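Local coordinates for oxidase/hydroxylase (Streptomyces hygroscopicus subsp. hygroscopicus, PDB 4XCB), which probably acts as a metal- and 2-oxoglutarate-dependent oxygenase of the phytanoyl-CoA dioxygenase family, and binds nickel, 2-oxoglutarate and a hygromycin B variant, at residues A141-S146 against G198-L203. Residues are numbered along the deposited sequence; the frame is centred on the assembly and turned at random.
Sequences ALVYLS and GDVLLL. With AKG (2-oxoglutaric acid), chain F.
Leu142 and Leu201 form an antiparallel hydrogen-bonded pair, Leu142 N to Leu201 O and Leu201 N to Leu142 O both measuring 2.8 Å, in strands whose directions differ by 161°. The register then shifts in a G1 beta bulge with Gly198 (phi 101°) at its glycine position: Tyr144 N donates to Asp199 O (3.1 Å), but Tyr144 O accepts from Gly198 N (2.8 Å). Side chains alternate between two faces of the sheet. On one, Ala141 CB meets Val200 CG1 at 4.2 Å, with Leu74 of helix 72-82 against both residues. On the other, Tyr144 and Leu201 run side by side, and Leu201 CB lies in the plane of the phenol ring, 3.8 Å from Tyr144 CE1. With CG anti to its carbonyl carbon (chi1 -73°), Tyr144 carries its hydroxyl past Leu201 to 2-oxoglutarate, OH donating to O3 at 2.6 Å; Arg220 and Tyr92 also hydrogen-bond the ligand. Leu142 CD1 packs on it, 3.9 Å from C4. A phenylalanine in place of Tyr144 would probably keep the edge contact with Leu201 but leave O3 without this donor. Within the double-stranded beta-helix, this pairing thus fixes the Tyr144 backbone and, with Leu201 at the ring edge, directs the phenol at O3.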
loop_
_atom_site.group_PDB
_atom_site.type_symbol
_atom_site.label_atom_id
_atom_site.label_comp_id
_atom_site.label_asym_id
_atom_site.label_seq_id
_atom_site.Cartn_x
_atom_site.Cartn_y
_atom_site.Cartn_z
ATOM N N ALA A 141 5.591 -21.032 -13.171
ATOM C CA ALA A 141 6.472 -22.098 -12.737
ATOM C C ALA A 141 7.358 -22.465 -13.911
ATOM O O ALA A 141 6.883 -22.959 -14.932
ATOM C CB ALA A 141 5.681 -23.307 -12.251
ATOM N N LEU A 142 8.647 -22.192 -13.776
ATOM C CA LEU A 142 9.621 -22.600 -14.768
ATOM C C LEU A 142 10.224 -23.932 -14.348
ATOM O O LEU A 142 10.874 -24.030 -13.305
ATOM C CB LEU A 142 10.731 -21.550 -14.924
ATOM C CG LEU A 142 10.342 -20.091 -15.145
ATOM C CD1 LEU A 142 11.574 -19.216 -15.162
ATOM C CD2 LEU A 142 9.618 -19.923 -16.441
ATOM N N VAL A 143 9.995 -24.952 -15.163
ATOM C CA VAL A 143 10.574 -26.262 -14.948
ATOM C C VAL A 143 11.797 -26.422 -15.850
ATOM O O VAL A 143 11.686 -26.594 -17.074
ATOM C CB VAL A 143 9.554 -27.388 -15.242
ATOM C CG1 VAL A 143 10.195 -28.745 -14.933
ATOM C CG2 VAL A 143 8.257 -27.167 -14.455
ATOM N N TYR A 144 12.979 -26.361 -15.252
ATOM C CA TYR A 144 14.191 -26.461 -16.050
ATOM C C TYR A 144 14.512 -27.907 -16.363
ATOM O O TYR A 144 14.396 -28.785 -15.504
ATOM C CB TYR A 144 15.363 -25.791 -15.335
ATOM C CG TYR A 144 15.269 -24.287 -15.336
ATOM C CD1 TYR A 144 14.679 -23.610 -14.272
ATOM C CD2 TYR A 144 15.734 -23.543 -16.421
ATOM C CE1 TYR A 144 14.577 -22.228 -14.276
ATOM C CE2 TYR A 144 15.629 -22.153 -16.434
ATOM C CZ TYR A 144 15.053 -21.507 -15.360
ATOM O OH TYR A 144 14.958 -20.127 -15.366
ATOM N N LEU A 145 14.907 -28.151 -17.604
ATOM C CA LEU A 145 15.170 -29.502 -18.070
ATOM C C LEU A 145 16.612 -29.623 -18.521
ATOM O O LEU A 145 16.968 -30.561 -19.231
ATOM C CB LEU A 145 14.231 -29.875 -19.221
ATOM C CG LEU A 145 12.729 -29.856 -18.933
ATOM C CD1 LEU A 145 11.926 -30.244 -20.178
ATOM C CD2 LEU A 145 12.400 -30.758 -17.757
ATOM N N SER A 146 17.436 -28.653 -18.124
ATOM C CA SER A 146 18.880 -28.754 -18.312
ATOM C C SER A 146 19.578 -27.991 -17.194
ATOM O O SER A 146 18.954 -27.190 -16.504
ATOM C CB SER A 146 19.304 -28.226 -19.684
ATOM O OG SER A 146 19.006 -26.849 -19.848
ATOM N N GLY A 198 15.389 -30.357 -13.355
ATOM C CA GLY A 198 14.419 -30.850 -12.390
ATOM C C GLY A 198 14.027 -29.845 -11.320
ATOM O O GLY A 198 13.073 -30.068 -10.557
ATOM N N ASP A 199 14.765 -28.743 -11.250
ATOM C CA ASP A 199 14.408 -27.636 -10.368
ATOM C C ASP A 199 13.220 -26.858 -10.919
ATOM O O ASP A 199 13.019 -26.794 -12.133
ATOM C CB ASP A 199 15.569 -26.652 -10.199
ATOM C CG ASP A 199 16.758 -27.232 -9.456
ATOM O OD1 ASP A 199 16.651 -28.329 -8.860
ATOM O OD2 ASP A 199 17.809 -26.545 -9.448
ATOM N N VAL A 200 12.470 -26.233 -10.020
ATOM C CA VAL A 200 11.384 -25.326 -10.393
ATOM C C VAL A 200 11.744 -23.911 -9.926
ATOM O O VAL A 200 12.105 -23.723 -8.770
ATOM C CB VAL A 200 10.062 -25.754 -9.757
ATOM C CG1 VAL A 200 8.985 -24.708 -10.000
ATOM C CG2 VAL A 200 9.613 -27.112 -10.319
ATOM N N LEU A 201 11.645 -22.932 -10.821
ATOM C CA LEU A 201 11.720 -21.534 -10.411
ATOM C C LEU A 201 10.288 -20.974 -10.444
ATOM O O LEU A 201 9.661 -20.882 -11.504
ATOM C CB LEU A 201 12.687 -20.740 -11.313
ATOM C CG LEU A 201 13.220 -19.370 -10.859
ATOM C CD1 LEU A 201 14.428 -18.983 -11.698
ATOM C CD2 LEU A 201 12.136 -18.273 -10.967
ATOM N N LEU A 202 9.783 -20.645 -9.257
ATOM C CA LEU A 202 8.474 -20.018 -9.080
ATOM C C LEU A 202 8.690 -18.511 -9.165
ATOM O O LEU A 202 9.477 -17.969 -8.398
ATOM C CB LEU A 202 7.879 -20.404 -7.729
ATOM C CG LEU A 202 6.454 -19.984 -7.372
ATOM C CD1 LEU A 202 5.467 -20.821 -8.158
ATOM C CD2 LEU A 202 6.203 -20.160 -5.888
ATOM N N LEU A 203 7.977 -17.836 -10.067
ATOM C CA LEU A 203 8.326 -16.463 -10.435
ATOM C C LEU A 203 7.130 -15.512 -10.381
ATOM O O LEU A 203 6.117 -15.743 -11.028
ATOM C CB LEU A 203 8.921 -16.454 -11.842
ATOM C CG LEU A 203 9.277 -15.120 -12.491
ATOM C CD1 LEU A 203 10.350 -14.420 -11.667
ATOM C CD2 LEU A 203 9.774 -15.362 -13.907
HETATM C C1 AKG F . 10.250 -16.119 -19.909
HETATM O O1 AKG F . 9.485 -15.110 -19.801
HETATM O O2 AKG F . 9.972 -17.058 -20.716
HETATM C C2 AKG F . 11.495 -16.204 -19.068
HETATM O O5 AKG F . 11.660 -15.342 -18.225
HETATM C C3 AKG F . 12.507 -17.310 -19.317
HETATM C C4 AKG F . 13.404 -17.589 -18.134
HETATM C C5 AKG F . 14.551 -18.493 -18.558
HETATM O O3 AKG F . 15.339 -18.958 -17.689
HETATM O O4 AKG F . 14.702 -18.772 -19.778
#